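Local coordinates for PUA domain-containing protein (Pyrococcus horikoshii, PDB 3D79) that is of unknown function but, carrying a pre-PUA-like and a PUA domain, probably binds RNA, at residues T55-M66 / R69-A80; R91-D100 / V113-D122. All coordinates share one frame; numbering follows the deposited sequence.

Overall arrangement
Interaction 1 and interaction 2 sit on opposite sides of the chain's centre, their own centres about 22 Å apart, and belong to different domains: T55-M66 / R69-A80 to the Pre-PUA-like domain, R91-D100 / V113-D122 to the PUA domain. They share no strand; helix 78-84, where interaction 1 ends, is followed in the chain by strand 96-99 of interaction 2. Each buries apolar side chains (Ile-58, Ile-59 and Leu-77; Val-97, Val-99 and Val-113) and keeps its ion pair, Glu-57/Arg-69 or Arg-96/Asp-120, on partly exposed residues. Interaction 1 adds apolar packing round the helix start. Interaction 2 has a longer, bulged ladder, with Val-97, Val-99 and Ile-118 on one face, Val-98 and Asp-120 on the other.

Interaction 1. Residues T55-M66 / R69-A80; sequences TTEIILVNDKPM and RRKDLIFPLVIA
Glu-57 and Arg-69 lie side by side and point the same way from an antiparallel hydrogen-bonded pair in the hairpin of strands 56-61 and 64-70. The guanidinium grips the carboxylate side-on: NE of Arg-69 reaches OE1 of Glu-57 at 2.8 Å, and NH2 of Arg-69 reaches OE2 of Glu-57 at 3.0 Å. The two planes are 35° apart, and both oxygens are met from above the carboxylate plane. CD1 of Ile-59 sits over one face of the guanidinium, near its rim; on the opposite face lies a water that donates to OE1 of Glu-57 and O of Lys-71.

One residue on, Arg-70 turns its NE-NH1 edge to a single atom, OG1 of Thr-56, with NE 2.9 Å from that oxygen. Its chain bends at chi2 (-95°), bringing the guanidinium back to the neighbouring strand.

Toward the helix, Leu-77 at the N-cap position gives its N-H to O of Met-66 (N to O, 2.9 Å). Its methyls divide: CD1 rests 3.7 Å from CB of Pro-65, while CD2 meets CD1 of Ile-58, the two side chains crossing at about a right angle.

The two-oxygen grip thus fixes the turn of Arg-69, while OG1 of Thr-56, taking two N-H groups, presumably gives its own proton to Asp-53. At the other end of the paired strands a backbone bond and apolar contacts join strand 64-70 to the start of helix 78-84.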
# COMPACT_ATOMS: atom_id res chain seq x y z
N THR A 55 11.81 -2.57 -12.99
CA THR A 55 11.36 -3.50 -11.97
C THR A 55 9.94 -3.18 -11.47
O THR A 55 9.40 -3.90 -10.63
CB THR A 55 12.34 -3.57 -10.76
OG1 THR A 55 12.36 -2.31 -10.08
CG2 THR A 55 13.75 -3.93 -11.22
N THR A 56 9.35 -2.11 -12.00
CA THR A 56 8.11 -1.56 -11.45
C THR A 56 7.06 -1.24 -12.51
O THR A 56 7.33 -0.49 -13.45
CB THR A 56 8.39 -0.27 -10.64
OG1 THR A 56 9.49 -0.49 -9.75
CG2 THR A 56 7.16 0.15 -9.83
N GLU A 57 5.87 -1.79 -12.33
CA GLU A 57 4.75 -1.51 -13.22
C GLU A 57 3.62 -0.83 -12.45
O GLU A 57 3.50 -0.99 -11.24
CB GLU A 57 4.22 -2.79 -13.85
CG GLU A 57 5.17 -3.47 -14.83
CD GLU A 57 4.79 -4.92 -15.05
OE1 GLU A 57 4.86 -5.71 -14.08
OE2 GLU A 57 4.41 -5.26 -16.19
N ILE A 58 2.81 -0.06 -13.19
CA ILE A 58 1.60 0.57 -12.66
C ILE A 58 0.39 -0.13 -13.28
O ILE A 58 0.30 -0.26 -14.50
CB ILE A 58 1.58 2.10 -12.97
CG1 ILE A 58 2.85 2.80 -12.44
CG2 ILE A 58 0.28 2.78 -12.47
CD1 ILE A 58 3.09 2.66 -10.94
N ILE A 59 -0.52 -0.60 -12.44
CA ILE A 59 -1.72 -1.27 -12.92
C ILE A 59 -2.88 -0.28 -12.83
O ILE A 59 -3.17 0.25 -11.76
CB ILE A 59 -2.06 -2.53 -12.09
CG1 ILE A 59 -0.87 -3.50 -12.03
CG2 ILE A 59 -3.33 -3.22 -12.64
CD1 ILE A 59 -0.49 -4.13 -13.36
N LEU A 60 -3.53 -0.05 -13.97
CA LEU A 60 -4.66 0.87 -14.07
C LEU A 60 -5.96 0.10 -14.17
O LEU A 60 -6.05 -0.88 -14.90
CB LEU A 60 -4.51 1.79 -15.30
CG LEU A 60 -3.31 2.75 -15.29
CD1 LEU A 60 -2.12 2.12 -16.02
CD2 LEU A 60 -3.68 4.09 -15.91
N VAL A 61 -6.96 0.54 -13.41
CA VAL A 61 -8.29 -0.07 -13.43
C VAL A 61 -9.25 0.99 -13.96
O VAL A 61 -9.44 2.02 -13.33
CB VAL A 61 -8.73 -0.55 -12.04
CG1 VAL A 61 -10.08 -1.24 -12.11
CG2 VAL A 61 -7.69 -1.51 -11.45
N ASN A 62 -9.82 0.72 -15.13
CA ASN A 62 -10.65 1.69 -15.85
C ASN A 62 -9.97 3.06 -15.91
O ASN A 62 -10.56 4.10 -15.57
CB ASN A 62 -12.06 1.75 -15.26
CG ASN A 62 -12.73 0.39 -15.21
OD1 ASN A 62 -12.61 -0.41 -16.14
ND2 ASN A 62 -13.43 0.11 -14.11
N ASP A 63 -8.70 3.02 -16.32
CA ASP A 63 -7.82 4.18 -16.55
C ASP A 63 -7.34 4.94 -15.30
O ASP A 63 -6.63 5.94 -15.43
CB ASP A 63 -8.41 5.12 -17.61
CG ASP A 63 -8.68 4.41 -18.92
OD1 ASP A 63 -7.72 3.85 -19.51
OD2 ASP A 63 -9.85 4.40 -19.36
N LYS A 64 -7.69 4.46 -14.11
CA LYS A 64 -7.14 5.08 -12.90
C LYS A 64 -6.00 4.23 -12.34
O LYS A 64 -6.14 3.02 -12.19
CB LYS A 64 -8.22 5.37 -11.86
CG LYS A 64 -8.78 4.18 -11.13
CD LYS A 64 -10.05 4.56 -10.36
CE LYS A 64 -10.81 3.33 -9.91
NZ LYS A 64 -11.03 2.36 -11.03
N PRO A 65 -4.85 4.87 -12.04
CA PRO A 65 -3.72 4.14 -11.45
C PRO A 65 -4.12 3.59 -10.09
O PRO A 65 -4.50 4.35 -9.19
CB PRO A 65 -2.63 5.21 -11.31
CG PRO A 65 -3.32 6.52 -11.44
CD PRO A 65 -4.54 6.29 -12.27
N MET A 66 -4.04 2.27 -9.94
CA MET A 66 -4.50 1.62 -8.72
C MET A 66 -3.41 0.88 -7.96
O MET A 66 -3.34 0.99 -6.74
CB MET A 66 -5.67 0.67 -9.02
CG MET A 66 -7.02 1.37 -9.19
SD MET A 66 -7.55 2.27 -7.72
CE MET A 66 -7.76 0.94 -6.55
N ARG A 69 3.08 -3.00 -9.29
CA ARG A 69 3.43 -4.40 -9.47
C ARG A 69 4.95 -4.55 -9.49
O ARG A 69 5.64 -3.83 -10.21
CB ARG A 69 2.80 -5.02 -10.72
CG ARG A 69 3.08 -6.53 -10.83
CD ARG A 69 2.15 -7.23 -11.82
NE ARG A 69 2.42 -6.87 -13.21
CZ ARG A 69 1.79 -7.40 -14.25
NH1 ARG A 69 0.85 -8.32 -14.08
NH2 ARG A 69 2.10 -7.00 -15.48
N ARG A 70 5.42 -5.44 -8.63
CA ARG A 70 6.82 -5.85 -8.59
C ARG A 70 6.81 -7.35 -8.85
O ARG A 70 6.27 -8.12 -8.05
CB ARG A 70 7.43 -5.54 -7.23
CG ARG A 70 7.68 -4.06 -6.98
CD ARG A 70 9.11 -3.67 -7.33
NE ARG A 70 9.26 -2.22 -7.45
CZ ARG A 70 9.70 -1.43 -6.48
NH1 ARG A 70 9.80 -0.12 -6.70
NH2 ARG A 70 10.03 -1.93 -5.30
N LYS A 71 7.40 -7.74 -9.98
CA LYS A 71 7.25 -9.08 -10.58
C LYS A 71 5.79 -9.51 -10.75
O LYS A 71 5.12 -9.01 -11.66
CB LYS A 71 8.14 -10.16 -9.90
CG LYS A 71 8.40 -10.00 -8.39
CD LYS A 71 7.52 -10.91 -7.53
CE LYS A 71 8.21 -12.23 -7.17
NZ LYS A 71 8.34 -13.18 -8.33
N ASP A 72 5.30 -10.40 -9.90
CA ASP A 72 3.91 -10.84 -10.00
C ASP A 72 3.08 -10.41 -8.79
O ASP A 72 1.90 -10.78 -8.68
CB ASP A 72 3.82 -12.36 -10.22
CG ASP A 72 4.21 -13.16 -8.99
OD1 ASP A 72 3.64 -14.26 -8.80
OD2 ASP A 72 5.08 -12.71 -8.22
N LEU A 73 3.67 -9.60 -7.91
CA LEU A 73 2.99 -9.17 -6.68
C LEU A 73 2.52 -7.72 -6.76
O LEU A 73 3.26 -6.84 -7.20
CB LEU A 73 3.89 -9.36 -5.46
CG LEU A 73 4.33 -10.78 -5.09
CD1 LEU A 73 5.19 -10.73 -3.83
CD2 LEU A 73 3.15 -11.72 -4.90
N ILE A 74 1.28 -7.49 -6.33
CA ILE A 74 0.68 -6.16 -6.40
C ILE A 74 0.34 -5.60 -5.01
O ILE A 74 0.22 -6.34 -4.03
CB ILE A 74 -0.59 -6.12 -7.32
CG1 ILE A 74 -1.68 -7.08 -6.82
CG2 ILE A 74 -0.23 -6.46 -8.76
CD1 ILE A 74 -2.58 -6.50 -5.76
N PHE A 75 0.19 -4.28 -4.96
CA PHE A 75 -0.29 -3.60 -3.76
C PHE A 75 -0.84 -2.24 -4.17
O PHE A 75 -0.36 -1.65 -5.12
CB PHE A 75 0.82 -3.43 -2.72
CG PHE A 75 0.31 -3.20 -1.33
CD1 PHE A 75 -0.29 -4.23 -0.61
CD2 PHE A 75 0.44 -1.95 -0.72
CE1 PHE A 75 -0.78 -4.03 0.67
CE2 PHE A 75 -0.04 -1.73 0.57
CZ PHE A 75 -0.65 -2.77 1.27
N PRO A 76 -1.88 -1.75 -3.46
CA PRO A 76 -2.37 -0.41 -3.81
C PRO A 76 -1.30 0.69 -3.78
O PRO A 76 -0.44 0.71 -2.90
CB PRO A 76 -3.42 -0.13 -2.73
CG PRO A 76 -3.90 -1.48 -2.33
CD PRO A 76 -2.69 -2.36 -2.39
N LEU A 77 -1.38 1.60 -4.75
CA LEU A 77 -0.54 2.80 -4.77
C LEU A 77 -0.93 3.75 -3.64
O LEU A 77 -2.05 3.68 -3.12
CB LEU A 77 -0.69 3.53 -6.10
CG LEU A 77 -0.18 2.82 -7.35
CD1 LEU A 77 -0.68 3.52 -8.59
CD2 LEU A 77 1.35 2.73 -7.36
N VAL A 78 -0.01 4.65 -3.28
CA VAL A 78 -0.32 5.67 -2.27
C VAL A 78 -1.49 6.55 -2.73
O VAL A 78 -2.37 6.86 -1.91
CB VAL A 78 0.93 6.51 -1.87
CG1 VAL A 78 0.57 7.57 -0.84
CG2 VAL A 78 2.00 5.59 -1.28
N ILE A 79 -1.53 6.92 -4.01
CA ILE A 79 -2.65 7.72 -4.54
C ILE A 79 -4.00 6.99 -4.39
O ILE A 79 -5.00 7.61 -3.99
CB ILE A 79 -2.41 8.22 -6.00
CG1 ILE A 79 -3.49 9.24 -6.41
CG2 ILE A 79 -2.35 7.08 -7.00
CD1 ILE A 79 -3.57 10.46 -5.49
N ALA A 80 -4.01 5.69 -4.69
CA ALA A 80 -5.22 4.87 -4.55
C ALA A 80 -5.71 4.85 -3.10
O ALA A 80 -6.91 5.02 -2.83
CB ALA A 80 -4.97 3.46 -5.04
O HOH W 1 10.11 -6.45 -10.04
O HOH W 2 6.93 -5.61 -12.18
O HOH W 3 5.41 -8.58 -14.39

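Interaction 2. Residues R91-D100 / V113-D122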
# COMPACT_ATOMS: atom_id res chain seq x y z
N ARG A 91 -7.22 4.12 9.32
CA ARG A 91 -6.62 3.82 10.62
C ARG A 91 -7.18 2.54 11.24
O ARG A 91 -6.69 2.07 12.26
CB ARG A 91 -6.78 5.00 11.59
CG ARG A 91 -6.08 6.29 11.17
CD ARG A 91 -6.55 7.48 11.99
NE ARG A 91 -7.91 7.29 12.46
CZ ARG A 91 -8.25 6.91 13.69
NH1 ARG A 91 -7.32 6.72 14.62
NH2 ARG A 91 -9.52 6.72 13.99
N LYS A 92 -8.21 1.97 10.61
CA LYS A 92 -8.79 0.71 11.09
C LYS A 92 -8.74 -0.43 10.07
O LYS A 92 -9.37 -1.47 10.26
CB LYS A 92 -10.22 0.95 11.60
CG LYS A 92 -10.29 1.86 12.82
CD LYS A 92 -9.70 1.18 14.05
CE LYS A 92 -9.53 2.15 15.21
NZ LYS A 92 -9.26 1.39 16.47
N TRP A 93 -7.96 -0.24 9.00
CA TRP A 93 -7.88 -1.20 7.89
C TRP A 93 -6.88 -2.33 8.11
O TRP A 93 -5.92 -2.18 8.89
CB TRP A 93 -7.53 -0.46 6.59
CG TRP A 93 -8.70 -0.10 5.74
CD1 TRP A 93 -9.97 0.23 6.15
CD2 TRP A 93 -8.71 0.02 4.31
NE1 TRP A 93 -10.76 0.52 5.07
CE2 TRP A 93 -10.02 0.40 3.93
CE3 TRP A 93 -7.74 -0.17 3.31
CZ2 TRP A 93 -10.38 0.60 2.59
CZ3 TRP A 93 -8.10 0.03 1.98
CH2 TRP A 93 -9.41 0.41 1.63
N PRO A 94 -7.07 -3.46 7.40
CA PRO A 94 -6.05 -4.50 7.40
C PRO A 94 -4.77 -3.98 6.75
O PRO A 94 -4.83 -3.09 5.89
CB PRO A 94 -6.65 -5.61 6.53
CG PRO A 94 -8.08 -5.28 6.34
CD PRO A 94 -8.23 -3.81 6.55
N ARG A 95 -3.65 -4.55 7.18
CA ARG A 95 -2.30 -4.22 6.67
C ARG A 95 -1.84 -2.80 6.98
O ARG A 95 -0.88 -2.32 6.38
CB ARG A 95 -2.18 -4.51 5.17
CG ARG A 95 -2.43 -5.96 4.77
CD ARG A 95 -1.46 -6.92 5.47
NE ARG A 95 -1.63 -8.31 5.05
CZ ARG A 95 -1.02 -8.88 4.02
NH1 ARG A 95 -0.19 -8.18 3.25
NH2 ARG A 95 -1.26 -10.15 3.74
N ARG A 96 -2.51 -2.14 7.92
CA ARG A 96 -2.15 -0.79 8.33
C ARG A 96 -0.97 -0.76 9.29
O ARG A 96 -0.79 -1.64 10.14
CB ARG A 96 -3.34 -0.08 9.00
CG ARG A 96 -3.53 -0.49 10.46
CD ARG A 96 -4.78 0.14 11.07
NE ARG A 96 -5.03 -0.38 12.41
CZ ARG A 96 -5.63 -1.54 12.68
NH1 ARG A 96 -6.06 -2.32 11.70
NH2 ARG A 96 -5.80 -1.92 13.94
N VAL A 97 -0.17 0.29 9.12
CA VAL A 97 0.84 0.69 10.09
C VAL A 97 0.58 2.16 10.37
O VAL A 97 0.70 3.00 9.47
CB VAL A 97 2.27 0.48 9.54
CG1 VAL A 97 3.30 0.97 10.55
CG2 VAL A 97 2.49 -1.00 9.21
N VAL A 98 0.17 2.47 11.59
CA VAL A 98 -0.21 3.85 11.94
C VAL A 98 0.92 4.52 12.71
O VAL A 98 1.40 3.98 13.70
CB VAL A 98 -1.50 3.88 12.80
CG1 VAL A 98 -2.02 5.30 12.89
CG2 VAL A 98 -2.56 2.97 12.17
N VAL A 99 1.33 5.70 12.23
CA VAL A 99 2.45 6.44 12.83
C VAL A 99 2.03 7.78 13.44
O VAL A 99 1.00 8.36 13.06
CB VAL A 99 3.62 6.68 11.82
CG1 VAL A 99 4.19 5.36 11.31
CG2 VAL A 99 3.20 7.58 10.67
N ASP A 100 2.83 8.25 14.40
CA ASP A 100 2.60 9.55 15.03
C ASP A 100 3.07 10.70 14.14
O ASP A 100 3.73 10.47 13.12
CB ASP A 100 3.19 9.63 16.46
CG ASP A 100 4.71 9.39 16.54
OD1 ASP A 100 5.45 9.61 15.55
OD2 ASP A 100 5.17 9.01 17.63
N VAL A 113 10.13 3.11 8.12
CA VAL A 113 9.34 3.30 9.35
C VAL A 113 10.04 2.64 10.53
O VAL A 113 10.32 1.44 10.50
CB VAL A 113 7.90 2.77 9.22
CG1 VAL A 113 7.10 3.12 10.49
CG2 VAL A 113 7.23 3.37 8.00
N MET A 114 10.30 3.43 11.56
CA MET A 114 10.96 2.94 12.77
C MET A 114 9.92 2.65 13.86
O MET A 114 8.96 3.40 14.01
CB MET A 114 11.98 3.97 13.27
CG MET A 114 12.99 4.41 12.20
SD MET A 114 13.96 3.03 11.54
CE MET A 114 14.86 2.51 13.00
N ALA A 115 10.14 1.57 14.61
CA ALA A 115 9.20 1.14 15.65
C ALA A 115 8.78 2.21 16.67
O ALA A 115 7.61 2.23 17.07
CB ALA A 115 9.72 -0.11 16.37
N PRO A 116 9.70 3.09 17.13
CA PRO A 116 9.25 4.10 18.10
C PRO A 116 8.12 5.03 17.64
O PRO A 116 7.42 5.59 18.48
CB PRO A 116 10.52 4.91 18.41
CG PRO A 116 11.49 4.58 17.31
CD PRO A 116 11.16 3.19 16.87
N GLY A 117 7.94 5.17 16.33
CA GLY A 117 6.94 6.08 15.76
C GLY A 117 5.60 5.43 15.45
O GLY A 117 4.68 6.10 14.98
N ILE A 118 5.50 4.13 15.70
CA ILE A 118 4.28 3.37 15.41
C ILE A 118 3.32 3.40 16.60
O ILE A 118 3.68 2.98 17.70
CB ILE A 118 4.60 1.92 14.98
CG1 ILE A 118 5.37 1.93 13.65
CG2 ILE A 118 3.32 1.07 14.86
CD1 ILE A 118 5.91 0.58 13.23
N VAL A 119 2.10 3.88 16.35
CA VAL A 119 1.07 3.97 17.39
C VAL A 119 0.04 2.83 17.32
O VAL A 119 -0.66 2.55 18.30
CB VAL A 119 0.36 5.35 17.40
CG1 VAL A 119 1.34 6.46 17.74
CG2 VAL A 119 -0.33 5.63 16.08
N ASP A 120 -0.05 2.18 16.16
CA ASP A 120 -0.94 1.04 15.97
C ASP A 120 -0.53 0.30 14.71
O ASP A 120 0.10 0.88 13.83
CB ASP A 120 -2.40 1.50 15.85
CG ASP A 120 -3.39 0.34 15.86
OD1 ASP A 120 -3.11 -0.68 16.53
OD2 ASP A 120 -4.45 0.45 15.20
N ALA A 121 -0.89 -0.98 14.64
CA ALA A 121 -0.64 -1.81 13.47
C ALA A 121 -1.65 -2.94 13.46
O ALA A 121 -2.13 -3.36 14.51
CB ALA A 121 0.80 -2.36 13.49
N ASP A 122 -1.97 -3.42 12.27
CA ASP A 122 -2.83 -4.59 12.13
C ASP A 122 -2.11 -5.82 12.68
O ASP A 122 -1.06 -6.20 12.18
CB ASP A 122 -3.19 -4.78 10.65
CG ASP A 122 -3.94 -6.07 10.38
OD1 ASP A 122 -4.54 -6.64 11.32
OD2 ASP A 122 -3.93 -6.50 9.21
O HOH W 4 -5.78 2.90 14.65
O HOH W 5 -6.84 0.00 16.58
O HOH W 6 -6.72 -5.01 12.30
O HOH W 7 4.90 6.29 18.67
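The guanidinium of Arg-96 is sandwiched between backbone groups: N of Asp-122 lies over the centre of one face, CA of Lys-92 on the opposite face nearer the rim. Arg-96 opens the antiparallel pair of strands 96-99 and 118-121 in the PUA domain's mixed sheet, interrupted by a classic beta bulge where Val-119 and Asp-120 both face Val-98. At the guanidinium edge NE and NH2 both point in plane to OD2 of Asp-120, each at 3.0 Å, while NH1 bonds O of Trp-93. Two waters also donate to OD2, one shared with O of Arg-91, one with NZ of Lys-92. The carboxylate plane of Asp-120 is turned 53° from the guanidinium.

O of Val-98 takes the N-H of Val-119 at 2.7 Å and only a weak bond from N of Asp-120. Val-97, Val-99 and Ile-118 share one face, where CG1 of Val-97 meets CD1 of Ile-118 at 3.8 Å; Met-154 of helix 151-156 packs on both. At the bulge CG2 of Val-119 meets CG1 of Val-98 at 3.6 Å, the side chains at about a right angle.

Before the strand, N of Arg-95 donates to OD2 of Asp-122 over 2.8 Å, almost straight at 178°, on the anti side and 25° out of the carboxylate plane.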